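Side-chain contacts in catechol 1,2-dioxygenase (Burkholderia vietnamiensis, PDB 5TD3), which probably catalyses the oxygen-dependent intradiol ring cleavage of catechol to cis,cis-muconate at a metal centre: residues A25-N30 with Q43-L48; W167-N170 with F174-H177; H172-Y175 with D179-G182. One frame throughout, in Å; residues are numbered along the deposited sequence.

From the N terminus, contact 1 comes first: it lays the C-terminal end of helix 17-26 on helix 39-59, closing a connection in which residues 31-33 are not modelled. The chain then passes through the remaining N-terminal helices and into the β-sheet region. There, contacts 2 and 3 fold up one long loop between strands 163-167 and 190-194. Contact 2 closes a three-residue turn, and contact 3 opens within it and closes the next, residues 176-178, so the two overlap along the chain and share F174 and Y175. Their centres lie about 7 Å apart, beside the zinc ion, whereas contact 1 is centred about 40 Å from contact 2, beside bound lipid.

Contact 1: A25-N30 with Q43-L48; sequences AASSAN and QIVLRL. With PTY (phosphatidylethanolamine), chain J.
S27 rests on the backbone of L46 and against the side chains of V45 and L46, the contact being one of van der Waals packing with no hydrogen bond between the two segments. The serine points its CB at the helix: S27 OG approaches L46 CA at 3.3 Å, and S27 CB lies 3.7 Å from L46 CB. This makes the nearest backbone approach, with S27 CA and L46 CA 5.1 Å apart. Two conformers of S27 were deposited, and the details at its hydroxyl hold for the one described here. Two branches flank the hydroxyl: V45 CG1 at 3.7 Å from S27 OG, and L46 CD1 at 3.8 Å from the same oxygen. L46 reaches it with CG trans to its backbone N (chi1 177°), laying the isobutyl group along the exposed side of the contact while V45 covers the buried side.

S27 OG is hydrogen-bonded to the carbonyl oxygen of L23, one turn back in helix 17-26, so the hydroxyl has its polar partner in that helix although packed against carbon atoms of helix 39-59. S27 is also where helix 17-26 ends, being the first residue to leave helical geometry, and its side chain touches L49 of helix 39-59.

Helix 39-59 belongs to the helical N-terminal region of the catechol dioxygenase, where phosphatidylethanolamine is bound, as in relatives whose helical dimer interface holds phospholipid. V45 sits between serine and lipid: while CG1 meets S27, V45 CG2 lies 4.0 Å from PTY C16, part of an acyl chain. I44 and L48 extend this lipid-facing surface, L48 CB touching PTY C19 at 3.7 Å.

R47 forms salt bridges with D51 of its own chain and D58 of the second subunit, and L48 packs on A55 of that subunit.

Contact 2: W167-N170 with F174-H177; sequences WHAN and FYSH. With ZN (zinc ion), chain C.
N170 and F174 clamp a tight turn at the start of the loop that leads from strand 163-167 to strand 190-194, a buried contact that combines reciprocal hydrogen bonds with packing around a metal-binding tyrosine. The backbone N of N170 donates to F174 O at 2.9 Å, nearly straight at 161°. In return F174 N donates to N170 OD1 at 3.0 Å, approaching from above the amide plane. The N170 side chain is folded back for this, CG lying between backbone N and carbonyl carbon (chi1 75°). The same OD1 also accepts from H172 N, so the amide oxygen holds two backbone N-H groups of the turn, while F174 O has a second donor in Q184 NE2.

Beyond this clamp lies Y175, whose OH binds the zinc ion at 1.9 Å with H235 and H237 completing the observed ligands. In intradiol dioxygenases the equivalent tyrosine and histidines bind the catalytic iron, so the zinc probably occupies the iron site. A169 CB stands over a face of the phenol ring in a CH-pi contact, 4.0 Å from the ring centroid. Y175 CE2 meets W167 CD1 at 3.7 Å, rim to rim with the rings steeply inclined; the indole itself stacks with H237.

Two waters stitch the segments together. One donates to Y175 OH at 2.6 Å and accepts from A169 N; the other joins H168 O to S176 N. H168 is held at both nitrogens, ND1 donating to A169 O at 2.8 Å and NE2 bonded to T205 OG1.

Contact 3: H172-Y175 with D179-G182; sequences HGFY and DPTG. With ZN (zinc ion), chain C.
P180 lies over one face of the F174 phenyl ring in the close-packed part of this contact. P180 CD sits almost exactly over the ring centre, 3.6 Å from the centroid and 12° off the normal, as a CH-pi interaction; P180 CG extends toward the far rim. On the opposite face H172 O lies 3.8 Å above the ring plane, also over its centre, so the phenyl is sandwiched between a proline methylene and a carbonyl oxygen. D179 crosses the benzyl group at about a right angle, its OD2 3.6 Å from F174 CB.

Toward solvent the contact thins out. T181, also exposed, touches the ring only through CG2, at 4.1 Å from F174 CE2.

Both segments belong to the loop between strands 163-167 and 190-194, and F174 immediately precedes Y175, the zinc ligand. Residues 179-182 form a type I β turn, closed by G182 N donating to D179 O at 3.0 Å, with an Asx turn superimposed. With CG trans to the backbone N (chi1 -177°), D179 turns OD1 to two donors: T181 N at 2.8 Å and T181 OG1 at 2.6 Å.

The bonds of OD1 shape the turn, while OD2 and F174 O share Q184 NE2, an indirect polar link between the segments. No direct hydrogen bond joins them; the phenyl ring is held by dispersion, probably helped by the polarised hydrogens of P180 CD beside the proline nitrogen.

Contact 1: A25-N30 with Q43-L48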
ATOM      1  N   ALA A  25      18.163  -1.099  11.873  1.00 26.29           N
ATOM      2  CA  ALA A  25      17.912  -2.532  11.979  1.00 32.55           C
ATOM      3  C   ALA A  25      16.821  -2.967  11.010  1.00 28.16           C
ATOM      4  O   ALA A  25      16.968  -3.974  10.306  1.00 25.43           O
ATOM      5  CB  ALA A  25      17.524  -2.892  13.412  1.00 30.59           C
ATOM      6  N   ALA A  26      15.737  -2.193  10.929  1.00 25.89           N
ATOM      7  CA  ALA A  26      14.603  -2.587  10.102  1.00 25.92           C
ATOM      8  C   ALA A  26      14.953  -2.614   8.621  1.00 23.07           C
ATOM      9  O   ALA A  26      14.327  -3.364   7.862  1.00 27.07           O
ATOM     10  CB  ALA A  26      13.432  -1.639  10.333  1.00 22.19           C
ATOM     11  N   SER A  27      15.949  -1.826   8.199  1.00 21.29           N
ATOM     12  CA  SER A  27      16.274  -1.648   6.786  0.57 24.20           C
ATOM     13  C   SER A  27      17.532  -2.384   6.352  1.00 29.07           C
ATOM     14  O   SER A  27      18.006  -2.172   5.226  1.00 27.83           O
ATOM     15  CB  SER A  27      16.432  -0.162   6.460  0.57 22.33           C
ATOM     16  OG  SER A  27      15.376   0.591   7.013  0.57 24.90           O
ATOM     17  N   SER A  28      18.097  -3.237   7.202  1.00 28.06           N
ATOM     18  CA  SER A  28      19.340  -3.908   6.855  1.00 31.77           C
ATOM     19  C   SER A  28      19.227  -5.388   7.179  1.00 29.57           C
ATOM     20  O   SER A  28      18.276  -5.830   7.830  1.00 29.25           O
ATOM     21  CB  SER A  28      20.532  -3.271   7.586  1.00 33.88           C
ATOM     22  OG  SER A  28      20.385  -3.402   8.987  1.00 32.00           O
ATOM     23  N   ALA A  29      20.205  -6.164   6.711  1.00 32.53           N
ATOM     24  CA  ALA A  29      20.156  -7.610   6.874  1.00 34.58           C
ATOM     25  C   ALA A  29      20.446  -8.014   8.323  1.00 36.36           C
ATOM     26  O   ALA A  29      21.081  -7.281   9.086  1.00 39.96           O
ATOM     27  CB  ALA A  29      21.155  -8.286   5.933  1.00 37.87           C
ATOM     28  N   ASN A  30      19.994  -9.208   8.694  1.00 37.69           N
ATOM     29  CA  ASN A  30      20.295  -9.733  10.030  1.00 40.19           C
ATOM     30  C   ASN A  30      21.789  -9.988  10.173  1.00 58.55           C
ATOM     31  O   ASN A  30      22.417 -10.535   9.268  1.00 58.84           O
ATOM     32  CB  ASN A  30      19.530 -11.030  10.314  1.00 52.49           C
ATOM     33  CG  ASN A  30      18.017 -10.858  10.237  1.00 38.08           C
ATOM     34  OD1 ASN A  30      17.333 -11.643   9.584  1.00 49.39           O
ATOM     35  ND2 ASN A  30      17.494  -9.833  10.893  1.00 43.77           N
ATOM     36  N   GLN A  43      18.591   0.498   0.676  1.00 21.75           N
ATOM     37  CA  GLN A  43      18.784   1.941   0.616  1.00 22.23           C
ATOM     38  C   GLN A  43      17.448   2.677   0.553  1.00 24.13           C
ATOM     39  O   GLN A  43      17.222   3.645   1.286  1.00 19.70           O
ATOM     40  CB  GLN A  43      19.662   2.287  -0.590  1.00 22.77           C
ATOM     41  CG  GLN A  43      19.829   3.774  -0.791  1.00 27.06           C
ATOM     42  CD  GLN A  43      20.346   4.140  -2.170  1.00 24.95           C
ATOM     43  OE1 GLN A  43      20.404   3.307  -3.087  1.00 24.08           O
ATOM     44  NE2 GLN A  43      20.739   5.402  -2.322  1.00 28.05           N
ATOM     45  N   ILE A  44      16.537   2.209  -0.299  1.00 20.03           N
ATOM     46  CA  ILE A  44      15.263   2.899  -0.483  1.00 16.99           C
ATOM     47  C   ILE A  44      14.388   2.740   0.750  1.00 21.70           C
ATOM     48  O   ILE A  44      13.750   3.700   1.194  1.00 18.69           O
ATOM     49  CB  ILE A  44      14.573   2.382  -1.758  1.00 16.64           C
ATOM     50  CG1 ILE A  44      15.364   2.874  -2.980  1.00 16.98           C
ATOM     51  CG2 ILE A  44      13.122   2.835  -1.836  1.00 18.93           C
ATOM     52  CD1 ILE A  44      14.897   2.266  -4.274  1.00 24.61           C
ATOM     53  N   VAL A  45      14.378   1.546   1.348  1.00 18.01           N
ATOM     54  CA  VAL A  45      13.562   1.342   2.543  1.00 21.19           C
ATOM     55  C   VAL A  45      14.055   2.219   3.684  1.00 19.03           C
ATOM     56  O   VAL A  45      13.255   2.851   4.383  1.00 17.62           O
ATOM     57  CB  VAL A  45      13.533  -0.145   2.934  1.00 21.76           C
ATOM     58  CG1 VAL A  45      12.980  -0.316   4.355  1.00 19.73           C
ATOM     59  CG2 VAL A  45      12.670  -0.908   1.928  1.00 19.56           C
ATOM     60  N   LEU A  46      15.378   2.284   3.888  1.00 22.76           N
ATOM     61  CA  LEU A  46      15.916   3.137   4.947  1.00 23.94           C
ATOM     62  C   LEU A  46      15.433   4.571   4.789  1.00 23.96           C
ATOM     63  O   LEU A  46      15.029   5.211   5.763  1.00 22.10           O
ATOM     64  CB  LEU A  46      17.448   3.094   4.948  1.00 23.10           C
ATOM     65  CG  LEU A  46      18.142   3.993   5.973  1.00 23.88           C
ATOM     66  CD1 LEU A  46      17.664   3.667   7.366  1.00 25.65           C
ATOM     67  CD2 LEU A  46      19.663   3.866   5.878  1.00 24.72           C
ATOM     68  N   ARG A  47      15.457   5.081   3.563  1.00 21.65           N
ATOM     69  CA  ARG A  47      15.057   6.460   3.327  1.00 22.40           C
ATOM     70  C   ARG A  47      13.556   6.652   3.525  1.00 19.92           C
ATOM     71  O   ARG A  47      13.130   7.575   4.225  1.00 19.31           O
ATOM     72  CB  ARG A  47      15.482   6.877   1.920  1.00 19.14           C
ATOM     73  CG  ARG A  47      14.945   8.236   1.470  1.00 19.31           C
ATOM     74  CD  ARG A  47      15.330   9.374   2.423  1.00 20.65           C
ATOM     75  NE  ARG A  47      14.777  10.620   1.911  1.00 19.36           N
ATOM     76  CZ  ARG A  47      15.460  11.486   1.161  1.00 25.67           C
ATOM     77  NH1 ARG A  47      16.734  11.244   0.850  1.00 24.83           N
ATOM     78  NH2 ARG A  47      14.864  12.583   0.705  1.00 22.63           N
ATOM     79  N   LEU A  48      12.729   5.781   2.932  1.00 17.36           N
ATOM     80  CA  LEU A  48      11.285   5.994   3.010  1.00 17.75           C
ATOM     81  C   LEU A  48      10.768   5.763   4.423  1.00 18.62           C
ATOM     82  O   LEU A  48       9.901   6.507   4.901  1.00 17.09           O
ATOM     83  CB  LEU A  48      10.546   5.097   2.014  1.00 17.95           C
ATOM     84  CG  LEU A  48      10.867   5.377   0.540  1.00 20.80           C
ATOM     85  CD1 LEU A  48      10.069   4.458  -0.372  1.00 22.61           C
ATOM     86  CD2 LEU A  48      10.573   6.819   0.226  1.00 22.34           C
TER
HETATM   87  C1  PTY J 401      12.327  -4.997  -7.315  1.00 45.94           C
HETATM   88  C2  PTY J 401       8.258 -10.572  -7.623  1.00 73.11           C
HETATM   89  C3  PTY J 401       9.250  -9.629  -6.894  1.00 83.76           C
HETATM   90  O4  PTY J 401      13.126  -4.188  -6.425  1.00 44.19           O
HETATM   91  C5  PTY J 401      10.257  -6.400  -7.286  1.00 69.18           C
HETATM   92  C6  PTY J 401      11.274  -5.657  -6.462  1.00 56.49           C
HETATM   93  O7  PTY J 401      10.571  -4.575  -5.773  1.00 54.70           O
HETATM   94  C8  PTY J 401       9.969  -4.839  -4.604  1.00 54.48           C
HETATM   95  O10 PTY J 401       9.991  -5.914  -4.067  1.00 63.29           O
HETATM   96  C11 PTY J 401       9.260  -3.621  -4.082  1.00 47.54           C
HETATM   97  C12 PTY J 401       9.448  -3.350  -2.596  1.00 38.04           C
HETATM   98  C13 PTY J 401       8.836  -2.021  -2.159  1.00 34.78           C
HETATM   99  C14 PTY J 401       9.018  -1.727  -0.686  1.00 37.27           C
HETATM  100  C15 PTY J 401       8.601  -0.340  -0.224  1.00 40.78           C
HETATM  101  C16 PTY J 401       8.804  -0.157   1.273  1.00 45.22           C
HETATM  102  C17 PTY J 401       8.528   1.226   1.832  1.00 40.24           C
HETATM  103  C18 PTY J 401       8.840   1.331   3.318  1.00 34.90           C
HETATM  104  C19 PTY J 401       8.526   2.659   3.999  1.00 34.99           C
HETATM  105  C20 PTY J 401       7.062   2.920   4.327  1.00 44.71           C
HETATM  106  C21 PTY J 401       6.248   3.434   3.150  1.00 58.72           C
HETATM  107  C22 PTY J 401       4.874   4.003   3.497  1.00 63.71           C
HETATM  108  C23 PTY J 401       4.144   4.642   2.320  1.00 59.94           C
HETATM  109  C24 PTY J 401       4.998   5.629   1.537  1.00 54.56           C
HETATM  110  C25 PTY J 401       5.580   6.755   2.378  1.00 52.73           C
HETATM  111  C26 PTY J 401       6.805   7.411   1.760  1.00 48.41           C
HETATM  112  C27 PTY J 401       7.550   8.313   2.719  1.00 45.57           C
HETATM  113  C28 PTY J 401       6.695   9.462   3.198  1.00 51.67           C
HETATM  114  C29 PTY J 401       7.233  10.097   4.450  1.00 54.79           C
HETATM  115  C30 PTY J 401      13.331  -2.915  -6.763  1.00 44.61           C
HETATM  116  C31 PTY J 401      13.998  -2.161  -5.650  1.00 43.19           C
HETATM  117  O30 PTY J 401      13.010  -2.444  -7.820  1.00 43.04           O
HETATM  118  C32 PTY J 401      13.003  -1.551  -4.670  1.00 34.58           C
HETATM  119  C33 PTY J 401      12.228  -0.398  -5.274  1.00 29.01           C
HETATM  120  C34 PTY J 401      11.130   0.149  -4.380  1.00 31.94           C
HETATM  121  C35 PTY J 401      10.575   1.470  -4.869  1.00 28.70           C
HETATM  122  C36 PTY J 401       9.416   2.002  -4.055  1.00 35.13           C
HETATM  123  C37 PTY J 401       9.088   3.444  -4.372  1.00 38.80           C
HETATM  124  C38 PTY J 401       7.745   3.877  -3.849  1.00 40.61           C
HETATM  125  C39 PTY J 401       6.592   3.433  -4.724  1.00 43.04           C
HETATM  126  C40 PTY J 401       5.320   3.100  -3.975  1.00 48.37           C
HETATM  127  C41 PTY J 401       4.910   4.107  -2.919  1.00 51.44           C
HETATM  128  C42 PTY J 401       5.282   3.695  -1.502  1.00 59.52           C
HETATM  129  C43 PTY J 401       5.210   2.195  -1.286  1.00 62.39           C
HETATM  130  C44 PTY J 401       5.299   1.795   0.162  1.00 60.61           C
HETATM  131  P1  PTY J 401      10.947  -8.594  -8.821  1.00 99.97           P
HETATM  132  O11 PTY J 401      10.494  -9.608  -7.644  1.00 93.78           O
HETATM  133  O12 PTY J 401       9.958  -8.753  -9.979  1.00104.05           O
HETATM  134  O13 PTY J 401      12.294  -8.962  -9.329  1.00100.59           O
HETATM  135  O14 PTY J 401      10.920  -7.047  -8.395  1.00 85.79           O
HETATM  136  N1  PTY J 401       7.570  -9.759  -8.627  1.00 68.20           N

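Contact 2: W167-N170 with F174-H177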
ATOM      1  N   TRP A 167      -5.107   2.952 -27.703  1.00 20.81           N
ATOM      2  CA  TRP A 167      -6.206   2.382 -26.927  1.00 18.09           C
ATOM      3  C   TRP A 167      -6.981   3.511 -26.267  1.00 17.67           C
ATOM      4  O   TRP A 167      -6.415   4.548 -25.921  1.00 19.23           O
ATOM      5  CB  TRP A 167      -5.729   1.353 -25.875  1.00 17.44           C
ATOM      6  CG  TRP A 167      -4.823   1.855 -24.737  1.00 18.33           C
ATOM      7  CD1 TRP A 167      -5.168   2.021 -23.423  1.00 18.10           C
ATOM      8  CD2 TRP A 167      -3.419   2.160 -24.816  1.00 16.71           C
ATOM      9  NE1 TRP A 167      -4.078   2.438 -22.691  1.00 19.24           N
ATOM     10  CE2 TRP A 167      -2.994   2.528 -23.525  1.00 18.14           C
ATOM     11  CE3 TRP A 167      -2.485   2.174 -25.867  1.00 19.05           C
ATOM     12  CZ2 TRP A 167      -1.682   2.911 -23.245  1.00 16.67           C
ATOM     13  CZ3 TRP A 167      -1.179   2.546 -25.592  1.00 18.72           C
ATOM     14  CH2 TRP A 167      -0.785   2.911 -24.293  1.00 20.85           C
ATOM     15  N   HIS A 168      -8.291   3.314 -26.131  1.00 19.64           N
ATOM     16  CA  HIS A 168      -9.139   4.338 -25.535  1.00 19.19           C
ATOM     17  C   HIS A 168     -10.458   3.709 -25.108  1.00 18.96           C
ATOM     18  O   HIS A 168     -10.739   2.537 -25.387  1.00 19.58           O
ATOM     19  CB  HIS A 168      -9.366   5.513 -26.501  1.00 18.17           C
ATOM     20  CG  HIS A 168     -10.178   5.154 -27.703  1.00 23.48           C
ATOM     21  ND1 HIS A 168     -11.556   5.084 -27.680  1.00 22.44           N
ATOM     22  CD2 HIS A 168      -9.802   4.822 -28.959  1.00 23.23           C
ATOM     23  CE1 HIS A 168     -11.994   4.739 -28.879  1.00 24.59           C
ATOM     24  NE2 HIS A 168     -10.951   4.574 -29.675  1.00 23.72           N
ATOM     25  N   ALA A 169     -11.265   4.512 -24.424  1.00 17.47           N
ATOM     26  CA  ALA A 169     -12.506   4.062 -23.798  1.00 19.89           C
ATOM     27  C   ALA A 169     -13.697   4.159 -24.756  1.00 24.95           C
ATOM     28  O   ALA A 169     -13.643   4.817 -25.802  1.00 19.37           O
ATOM     29  CB  ALA A 169     -12.780   4.885 -22.539  1.00 20.35           C
ATOM     30  N   ASN A 170     -14.798   3.502 -24.373  1.00 23.72           N
ATOM     31  CA  ASN A 170     -16.053   3.583 -25.109  1.00 22.71           C
ATOM     32  C   ASN A 170     -16.904   4.732 -24.553  1.00 26.43           C
ATOM     33  O   ASN A 170     -16.436   5.553 -23.758  1.00 22.40           O
ATOM     34  CB  ASN A 170     -16.772   2.226 -25.087  1.00 21.68           C
ATOM     35  CG  ASN A 170     -17.440   1.903 -23.737  1.00 22.14           C
ATOM     36  OD1 ASN A 170     -17.271   2.615 -22.756  1.00 18.82           O
ATOM     37  ND2 ASN A 170     -18.206   0.808 -23.702  1.00 24.30           N
ATOM     38  N   PHE A 174     -15.512   3.063 -20.325  1.00 19.35           N
ATOM     39  CA  PHE A 174     -14.892   1.793 -19.992  1.00 18.76           C
ATOM     40  C   PHE A 174     -13.976   1.333 -21.115  1.00 19.26           C
ATOM     41  O   PHE A 174     -14.238   1.566 -22.298  1.00 21.39           O
ATOM     42  CB  PHE A 174     -15.935   0.708 -19.720  1.00 17.28           C
ATOM     43  CG  PHE A 174     -16.752   0.944 -18.481  1.00 21.67           C
ATOM     44  CD1 PHE A 174     -16.143   1.341 -17.305  1.00 25.64           C
ATOM     45  CD2 PHE A 174     -18.129   0.751 -18.493  1.00 22.23           C
ATOM     46  CE1 PHE A 174     -16.897   1.557 -16.154  1.00 25.07           C
ATOM     47  CE2 PHE A 174     -18.881   0.967 -17.352  1.00 28.26           C
ATOM     48  CZ  PHE A 174     -18.263   1.368 -16.187  1.00 27.28           C
ATOM     49  N   TYR A 175     -12.900   0.669 -20.726  1.00 20.77           N
ATOM     50  CA  TYR A 175     -11.961   0.068 -21.661  1.00 21.18           C
ATOM     51  C   TYR A 175     -12.195  -1.424 -21.755  1.00 20.57           C
ATOM     52  O   TYR A 175     -12.488  -2.087 -20.754  1.00 21.12           O
ATOM     53  CB  TYR A 175     -10.521   0.273 -21.216  1.00 16.72           C
ATOM     54  CG  TYR A 175     -10.003   1.680 -21.285  1.00 16.67           C
ATOM     55  CD1 TYR A 175     -10.459   2.669 -20.415  1.00 19.18           C
ATOM     56  CD2 TYR A 175      -9.000   2.011 -22.184  1.00 22.30           C
ATOM     57  CE1 TYR A 175      -9.952   3.952 -20.473  1.00 20.61           C
ATOM     58  CE2 TYR A 175      -8.484   3.286 -22.236  1.00 17.15           C
ATOM     59  CZ  TYR A 175      -8.961   4.251 -21.391  1.00 22.09           C
ATOM     60  OH  TYR A 175      -8.418   5.508 -21.482  1.00 20.38           O
ATOM     61  N   SER A 176     -11.976  -1.969 -22.951  1.00 19.00           N
ATOM     62  CA  SER A 176     -11.996  -3.420 -23.066  1.00 22.60           C
ATOM     63  C   SER A 176     -10.937  -4.034 -22.146  1.00 17.17           C
ATOM     64  O   SER A 176      -9.895  -3.432 -21.871  1.00 19.55           O
ATOM     65  CB  SER A 176     -11.787  -3.856 -24.522  1.00 18.30           C
ATOM     66  OG  SER A 176     -10.530  -3.419 -25.026  1.00 21.04           O
ATOM     67  N   HIS A 177     -11.257  -5.226 -21.630  1.00 18.30           N
ATOM     68  CA  HIS A 177     -10.464  -5.987 -20.655  1.00 17.81           C
ATOM     69  C   HIS A 177     -10.552  -5.408 -19.246  1.00 19.18           C
ATOM     70  O   HIS A 177     -10.074  -6.030 -18.287  1.00 22.95           O
ATOM     71  CB  HIS A 177      -8.993  -6.096 -21.073  1.00 24.79           C
ATOM     72  CG  HIS A 177      -8.813  -6.659 -22.447  1.00 29.71           C
ATOM     73  ND1 HIS A 177      -8.591  -8.002 -22.679  1.00 28.27           N
ATOM     74  CD2 HIS A 177      -8.870  -6.071 -23.666  1.00 28.93           C
ATOM     75  CE1 HIS A 177      -8.496  -8.209 -23.980  1.00 32.05           C
ATOM     76  NE2 HIS A 177      -8.664  -7.054 -24.601  1.00 28.94           N
TER
HETATM   77 ZN    ZN C 401      -7.060   6.362 -20.558  1.00 21.18          ZN
HETATM   78  O   HOH W   1     -10.635  -0.242 -24.883  1.00 20.60           O
HETATM   79  O   HOH W   2      -9.844   6.740 -23.278  1.00 17.78           O

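Contact 3: H172-Y175 with D179-G182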
ATOM      1  N   HIS A 172     -19.187   4.763 -22.427  1.00 26.95           N
ATOM      2  CA  HIS A 172     -19.415   4.653 -20.994  1.00 27.41           C
ATOM      3  C   HIS A 172     -18.141   4.867 -20.196  1.00 26.25           C
ATOM      4  O   HIS A 172     -18.129   4.635 -18.984  1.00 25.09           O
ATOM      5  CB  HIS A 172     -20.024   3.291 -20.672  1.00 26.71           C
ATOM      6  CG  HIS A 172     -21.312   3.038 -21.384  1.00 35.31           C
ATOM      7  ND1 HIS A 172     -21.400   2.232 -22.500  1.00 39.75           N
ATOM      8  CD2 HIS A 172     -22.564   3.498 -21.151  1.00 36.91           C
ATOM      9  CE1 HIS A 172     -22.651   2.202 -22.920  1.00 40.46           C
ATOM     10  NE2 HIS A 172     -23.378   2.960 -22.118  1.00 41.53           N
ATOM     11  N   GLY A 173     -17.060   5.268 -20.860  1.00 20.43           N
ATOM     12  CA  GLY A 173     -15.813   5.480 -20.175  1.00 24.33           C
ATOM     13  C   GLY A 173     -15.111   4.209 -19.774  1.00 23.09           C
ATOM     14  O   GLY A 173     -14.185   4.264 -18.961  1.00 21.24           O
ATOM     15  N   PHE A 174     -15.512   3.063 -20.325  1.00 19.35           N
ATOM     16  CA  PHE A 174     -14.892   1.793 -19.992  1.00 18.76           C
ATOM     17  C   PHE A 174     -13.976   1.333 -21.115  1.00 19.26           C
ATOM     18  O   PHE A 174     -14.238   1.566 -22.298  1.00 21.39           O
ATOM     19  CB  PHE A 174     -15.935   0.708 -19.720  1.00 17.28           C
ATOM     20  CG  PHE A 174     -16.752   0.944 -18.481  1.00 21.67           C
ATOM     21  CD1 PHE A 174     -16.143   1.341 -17.305  1.00 25.64           C
ATOM     22  CD2 PHE A 174     -18.129   0.751 -18.493  1.00 22.23           C
ATOM     23  CE1 PHE A 174     -16.897   1.557 -16.154  1.00 25.07           C
ATOM     24  CE2 PHE A 174     -18.881   0.967 -17.352  1.00 28.26           C
ATOM     25  CZ  PHE A 174     -18.263   1.368 -16.187  1.00 27.28           C
ATOM     26  N   TYR A 175     -12.900   0.669 -20.726  1.00 20.77           N
ATOM     27  CA  TYR A 175     -11.961   0.068 -21.661  1.00 21.18           C
ATOM     28  C   TYR A 175     -12.195  -1.424 -21.755  1.00 20.57           C
ATOM     29  O   TYR A 175     -12.488  -2.087 -20.754  1.00 21.12           O
ATOM     30  CB  TYR A 175     -10.521   0.273 -21.216  1.00 16.72           C
ATOM     31  CG  TYR A 175     -10.003   1.680 -21.285  1.00 16.67           C
ATOM     32  CD1 TYR A 175     -10.459   2.669 -20.415  1.00 19.18           C
ATOM     33  CD2 TYR A 175      -9.000   2.011 -22.184  1.00 22.30           C
ATOM     34  CE1 TYR A 175      -9.952   3.952 -20.473  1.00 20.61           C
ATOM     35  CE2 TYR A 175      -8.484   3.286 -22.236  1.00 17.15           C
ATOM     36  CZ  TYR A 175      -8.961   4.251 -21.391  1.00 22.09           C
ATOM     37  OH  TYR A 175      -8.418   5.508 -21.482  1.00 20.38           O
ATOM     38  N   ASP A 179     -13.751  -3.747 -18.422  1.00 23.57           N
ATOM     39  CA  ASP A 179     -15.116  -3.251 -18.458  1.00 23.84           C
ATOM     40  C   ASP A 179     -15.929  -4.076 -17.476  1.00 22.06           C
ATOM     41  O   ASP A 179     -16.128  -5.280 -17.708  1.00 20.68           O
ATOM     42  CB  ASP A 179     -15.703  -3.337 -19.876  1.00 18.39           C
ATOM     43  CG  ASP A 179     -17.107  -2.760 -19.980  1.00 23.91           C
ATOM     44  OD1 ASP A 179     -17.878  -2.857 -19.002  1.00 19.44           O
ATOM     45  OD2 ASP A 179     -17.467  -2.238 -21.062  1.00 23.39           O
ATOM     46  N   PRO A 180     -16.396  -3.495 -16.367  1.00 18.65           N
ATOM     47  CA  PRO A 180     -17.057  -4.311 -15.346  1.00 22.50           C
ATOM     48  C   PRO A 180     -18.405  -4.847 -15.788  1.00 22.13           C
ATOM     49  O   PRO A 180     -18.911  -5.772 -15.145  1.00 27.81           O
ATOM     50  CB  PRO A 180     -17.191  -3.346 -14.156  1.00 25.91           C
ATOM     51  CG  PRO A 180     -17.272  -2.002 -14.778  1.00 25.07           C
ATOM     52  CD  PRO A 180     -16.389  -2.066 -16.023  1.00 16.25           C
ATOM     53  N   THR A 181     -18.996  -4.305 -16.864  1.00 22.46           N
ATOM     54  CA  THR A 181     -20.246  -4.848 -17.382  1.00 19.64           C
ATOM     55  C   THR A 181     -20.034  -6.041 -18.308  1.00 25.02           C
ATOM     56  O   THR A 181     -21.013  -6.702 -18.664  1.00 24.71           O
ATOM     57  CB  THR A 181     -21.041  -3.786 -18.144  1.00 19.68           C
ATOM     58  OG1 THR A 181     -20.382  -3.495 -19.377  1.00 22.43           O
ATOM     59  CG2 THR A 181     -21.172  -2.481 -17.322  1.00 23.14           C
ATOM     60  N   GLY A 182     -18.795  -6.331 -18.695  1.00 23.12           N
ATOM     61  CA  GLY A 182     -18.520  -7.443 -19.593  1.00 23.17           C
ATOM     62  C   GLY A 182     -18.959  -7.219 -21.020  1.00 32.10           C
ATOM     63  O   GLY A 182     -19.013  -8.176 -21.805  1.00 30.64           O
TER
HETATM   64 ZN    ZN C 401      -7.060   6.362 -20.558  1.00 21.18          ZN